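Local coordinates for protein putative leucoanthocyanidin reductase 1 (Vitis vinifera, PDB 3I6I) that probably catalyses the NADPH-dependent reduction of leucoanthocyanidins in flavonoid biosynthesis, binding its dinucleotide cofactor on a Rossmann fold, at residues 128-133 with 269-274; 191-196 with 275-280. All blocks are in the same frame, centred on the assembly; numbering follows the deposited sequence.

How the interactions relate
Both contacts use helix 266-277, and their centres lie about 12 Å apart. In interaction 1 the middle of the helix packs on the loop 128-133, which follows the last strand of the five-stranded parallel sheet; in interaction 2 the end of the helix and the residues after it meet 191-196, on the central strand of a small mixed sheet. They touch directly: Lys-279 NZ reaches Asp-128 O at 2.9 Å, probably a hydrogen bond, and Asp-275 OD2 packs against Pro-129 N. The bound NADPH is near the helix: its nearest atoms and those of the Phe-272 side chain in interaction 1 are about 6 Å apart, and about 7 Å for Ile-276 in interaction 2.

Interaction 1 (128-133 with 269-274); sequences DPVEPG and VAAFTH
With CG set anti to its own carbonyl carbon (chi1 -64°), Phe-272 brings the end of its ring up to Gly-133, while Val-130 has CG1 anti to its carbonyl carbon (chi1 -58°), which places CG2 between the backbone N and the carbonyl carbon, 3.7 Å from Ala-271 CB. The Ala-271 methyl fits into the bend of the loop: Val-130 O lies 3.4 Å from this CB and Gly-133 N 3.6 Å. Phe-272 CE1 approaches Gly-133 CA to 3.5 Å, close enough that the glycine backbone itself lies against the ring. Pro-129 runs alongside the phenylalanine, with CG at the ring edge, 4.2 Å from CE1. One water supplies the polar link, accepting from Val-130 N at 2.8 Å, donating to Ala-271 O at 2.8 Å, and meeting His-274 ND1 at 2.9 Å in the plane of the imidazole. Glu-252 takes the other ring nitrogen, NE2, so both nitrogens have partners and the ring's rotation is fixed. Pro-132, preceded by a cis peptide bond, occupies the N-cap position of helix 133-149, whose Tyr-137 meets the Phe-272 ring; Val-130 also touches helix 252-260, and the loop is thus wedged among three helices.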
# COMPACT_ATOMS: atom_id res chain seq x y z
N ASP A 128 14.24 8.00 3.35
CA ASP A 128 15.54 7.80 2.74
C ASP A 128 16.09 6.40 3.16
O ASP A 128 17.11 6.32 3.87
CB ASP A 128 16.44 8.95 3.21
CG ASP A 128 17.84 8.89 2.67
OD1 ASP A 128 18.03 8.42 1.53
OD2 ASP A 128 18.77 9.31 3.41
N PRO A 129 15.44 5.33 2.68
CA PRO A 129 15.93 4.01 3.05
C PRO A 129 17.24 3.68 2.45
O PRO A 129 17.63 4.25 1.44
CB PRO A 129 14.87 3.06 2.50
CG PRO A 129 14.29 3.84 1.34
CD PRO A 129 14.27 5.23 1.80
N VAL A 130 17.95 2.74 3.04
CA VAL A 130 19.13 2.24 2.37
C VAL A 130 18.80 1.43 1.11
O VAL A 130 17.66 1.06 0.88
CB VAL A 130 20.03 1.37 3.33
CG1 VAL A 130 20.43 2.22 4.53
CG2 VAL A 130 19.30 0.03 3.77
N GLU A 131 19.83 1.13 0.32
CA GLU A 131 19.63 0.27 -0.84
C GLU A 131 19.35 -1.16 -0.34
O GLU A 131 19.89 -1.55 0.69
CB GLU A 131 20.83 0.27 -1.75
CG GLU A 131 21.11 1.63 -2.41
CD GLU A 131 20.21 1.92 -3.59
OE1 GLU A 131 19.25 1.13 -3.82
OE2 GLU A 131 20.47 2.93 -4.32
N PRO A 132 18.58 -1.95 -1.08
CA PRO A 132 17.91 -1.63 -2.35
C PRO A 132 16.47 -1.08 -2.20
O PRO A 132 15.78 -0.90 -3.20
CB PRO A 132 17.93 -2.97 -3.08
CG PRO A 132 17.76 -4.00 -1.95
CD PRO A 132 18.50 -3.39 -0.76
N GLY A 133 16.02 -0.79 -0.98
CA GLY A 133 14.76 -0.09 -0.77
C GLY A 133 14.78 1.23 -1.54
O GLY A 133 13.79 1.60 -2.19
N VAL A 269 12.86 -5.66 1.77
CA VAL A 269 12.08 -5.69 3.00
C VAL A 269 13.00 -5.33 4.19
O VAL A 269 12.57 -4.59 5.08
CB VAL A 269 11.38 -7.05 3.27
CG1 VAL A 269 10.67 -7.00 4.65
CG2 VAL A 269 10.37 -7.37 2.15
N ALA A 270 14.24 -5.83 4.18
CA ALA A 270 15.19 -5.47 5.23
C ALA A 270 15.46 -3.94 5.30
O ALA A 270 15.48 -3.30 6.36
CB ALA A 270 16.50 -6.26 5.06
N ALA A 271 15.68 -3.34 4.14
CA ALA A 271 15.92 -1.90 4.05
C ALA A 271 14.72 -1.10 4.60
O ALA A 271 14.88 -0.15 5.34
CB ALA A 271 16.19 -1.54 2.58
N PHE A 272 13.50 -1.49 4.24
CA PHE A 272 12.32 -0.76 4.76
C PHE A 272 12.09 -0.99 6.27
O PHE A 272 11.70 -0.06 6.97
CB PHE A 272 11.07 -1.16 4.01
CG PHE A 272 11.08 -0.79 2.54
CD1 PHE A 272 11.74 0.34 2.06
CD2 PHE A 272 10.41 -1.58 1.65
CE1 PHE A 272 11.71 0.64 0.70
CE2 PHE A 272 10.36 -1.26 0.31
CZ PHE A 272 11.01 -0.15 -0.16
N THR A 273 12.39 -2.21 6.75
CA THR A 273 12.38 -2.50 8.21
C THR A 273 13.31 -1.55 8.97
O THR A 273 12.97 -1.01 10.04
CB THR A 273 12.74 -3.99 8.49
OG1 THR A 273 11.81 -4.84 7.78
CG2 THR A 273 12.61 -4.34 10.00
N HIS A 274 14.53 -1.38 8.47
CA HIS A 274 15.50 -0.45 9.03
C HIS A 274 14.95 0.98 9.04
O HIS A 274 15.01 1.69 10.06
CB HIS A 274 16.79 -0.52 8.24
CG HIS A 274 17.84 0.45 8.67
ND1 HIS A 274 18.06 1.63 8.02
CD2 HIS A 274 18.78 0.36 9.63
CE1 HIS A 274 19.06 2.27 8.62
NE2 HIS A 274 19.51 1.51 9.61
O HOH W 1 16.71 1.92 5.44

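Interaction 2 (191-196 with 275-280); sequences VKAYFV and DIFIKG
Val-191, Phe-277 and Ala-193 bury the most surface here, and the valine does so against backbone. Its CG1, anti to the backbone N (chi1 178°), extends to 3.2 Å from Ile-276 O and packs on Gly-280 CA at 3.6 Å; CG2, the other branch, lies 3.2 Å from Phe-277 O. The isopropyl group therefore sits close against the carbonyls of Ile-276 and Phe-277. Replacing this valine with an alanine would probably open a gap beside Gly-280 and Ile-276 O where CG1 lay, and thin the cover over Phe-277 O.

The far end of the Phe-277 ring lies beside Ala-193 and Phe-195. Ala-193 CB is 3.8 Å from Phe-277 CE1 and also 3.7 Å from Ile-276 CG2, so this methyl meets both helix side chains. That same CG2 lies over the centre of the Phe-277 ring, 3.4 Å above its plane, in a CH-pi arrangement between neighbours on the helix. Phe-195 comes from the opposite direction: its CZ lies in the plane of the Phe-277 ring, at the edge, 4.0 Å from the CZ there. Phe-195 also touches Leu-233 of helix 230-241, and Phe-277 touches Ile-230, so both rings are shared with that helix.

A single water provides the polar bridge, donating to Lys-192 O and to Ile-276 O, which also receives a weak bond from Gly-280 N. Apolar side chains thus pack together at Ala-193 and Phe-195, while Val-191, ahead of the strand, sets its methyls against backbone carbonyls; the water bridges two acceptors that cannot bond each other.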
# COMPACT_ATOMS: atom_id res chain seq x y z
N VAL A 191 10.63 2.46 18.68
CA VAL A 191 10.37 3.32 17.50
C VAL A 191 8.96 3.02 17.00
O VAL A 191 8.61 1.88 16.66
CB VAL A 191 11.42 3.16 16.42
CG1 VAL A 191 11.06 4.06 15.19
CG2 VAL A 191 12.79 3.51 16.95
N LYS A 192 8.14 4.06 16.98
CA LYS A 192 6.75 3.96 16.55
C LYS A 192 6.52 3.74 15.05
O LYS A 192 7.27 4.25 14.23
CB LYS A 192 6.01 5.24 16.95
CG LYS A 192 5.87 5.43 18.47
CD LYS A 192 4.84 4.56 19.09
CE LYS A 192 4.48 4.99 20.52
NZ LYS A 192 3.30 4.23 21.07
N ALA A 193 5.50 2.96 14.72
CA ALA A 193 5.01 2.81 13.35
C ALA A 193 3.49 2.81 13.40
O ALA A 193 2.91 2.64 14.47
CB ALA A 193 5.53 1.52 12.74
N TYR A 194 2.83 3.03 12.25
CA TYR A 194 1.38 2.93 12.16
C TYR A 194 0.99 1.66 11.43
O TYR A 194 1.46 1.38 10.35
CB TYR A 194 0.79 4.13 11.42
CG TYR A 194 0.91 5.44 12.16
CD1 TYR A 194 1.95 6.32 11.88
CD2 TYR A 194 -0.00 5.80 13.14
CE1 TYR A 194 2.07 7.53 12.56
CE2 TYR A 194 0.09 7.00 13.79
CZ TYR A 194 1.13 7.85 13.51
OH TYR A 194 1.16 9.00 14.24
N PHE A 195 0.11 0.90 12.05
CA PHE A 195 -0.39 -0.37 11.49
C PHE A 195 -1.85 -0.25 11.12
O PHE A 195 -2.68 0.25 11.90
CB PHE A 195 -0.19 -1.52 12.50
CG PHE A 195 1.23 -1.72 12.89
CD1 PHE A 195 2.06 -2.54 12.16
CD2 PHE A 195 1.78 -1.00 13.96
CE1 PHE A 195 3.39 -2.72 12.50
CE2 PHE A 195 3.12 -1.16 14.31
CZ PHE A 195 3.93 -2.04 13.58
N VAL A 196 -2.16 -0.67 9.91
CA VAL A 196 -3.49 -0.48 9.34
C VAL A 196 -4.00 -1.78 8.78
O VAL A 196 -3.30 -2.49 8.00
CB VAL A 196 -3.42 0.57 8.22
CG1 VAL A 196 -4.84 0.86 7.68
CG2 VAL A 196 -2.74 1.85 8.71
N ASP A 275 14.40 1.42 7.92
CA ASP A 275 13.89 2.77 7.81
C ASP A 275 12.79 3.04 8.86
O ASP A 275 12.77 4.11 9.49
CB ASP A 275 13.39 3.06 6.39
CG ASP A 275 13.51 4.54 6.00
OD1 ASP A 275 14.20 5.39 6.68
OD2 ASP A 275 12.90 4.87 4.95
N ILE A 276 11.87 2.09 8.99
CA ILE A 276 10.74 2.21 9.91
C ILE A 276 11.18 2.12 11.34
O ILE A 276 10.88 3.04 12.12
CB ILE A 276 9.67 1.18 9.65
CG1 ILE A 276 9.10 1.25 8.22
CG2 ILE A 276 8.58 1.19 10.75
CD1 ILE A 276 8.34 -0.04 7.82
N PHE A 277 11.86 1.02 11.69
CA PHE A 277 12.06 0.65 13.10
C PHE A 277 13.36 1.11 13.72
O PHE A 277 13.50 1.10 14.95
CB PHE A 277 11.82 -0.83 13.29
CG PHE A 277 10.40 -1.24 13.02
CD1 PHE A 277 9.37 -0.85 13.87
CD2 PHE A 277 10.06 -1.91 11.88
CE1 PHE A 277 8.07 -1.18 13.59
CE2 PHE A 277 8.75 -2.23 11.59
CZ PHE A 277 7.75 -1.89 12.47
N ILE A 278 14.31 1.50 12.89
CA ILE A 278 15.53 2.16 13.36
C ILE A 278 15.44 3.67 13.18
O ILE A 278 15.71 4.42 14.12
CB ILE A 278 16.82 1.58 12.71
CG1 ILE A 278 16.93 0.07 13.00
CG2 ILE A 278 18.08 2.36 13.11
CD1 ILE A 278 16.95 -0.39 14.47
N LYS A 279 15.05 4.14 12.00
CA LYS A 279 15.14 5.56 11.70
C LYS A 279 13.83 6.35 11.90
O LYS A 279 13.85 7.55 11.84
CB LYS A 279 15.67 5.78 10.28
CG LYS A 279 17.04 5.12 10.07
CD LYS A 279 17.88 5.77 9.04
CE LYS A 279 17.33 5.46 7.69
NZ LYS A 279 18.05 6.18 6.61
N GLY A 280 12.72 5.67 12.16
CA GLY A 280 11.47 6.35 12.48
C GLY A 280 10.82 7.01 11.29
O GLY A 280 10.17 8.06 11.46
O HOH W 2 8.68 4.73 11.82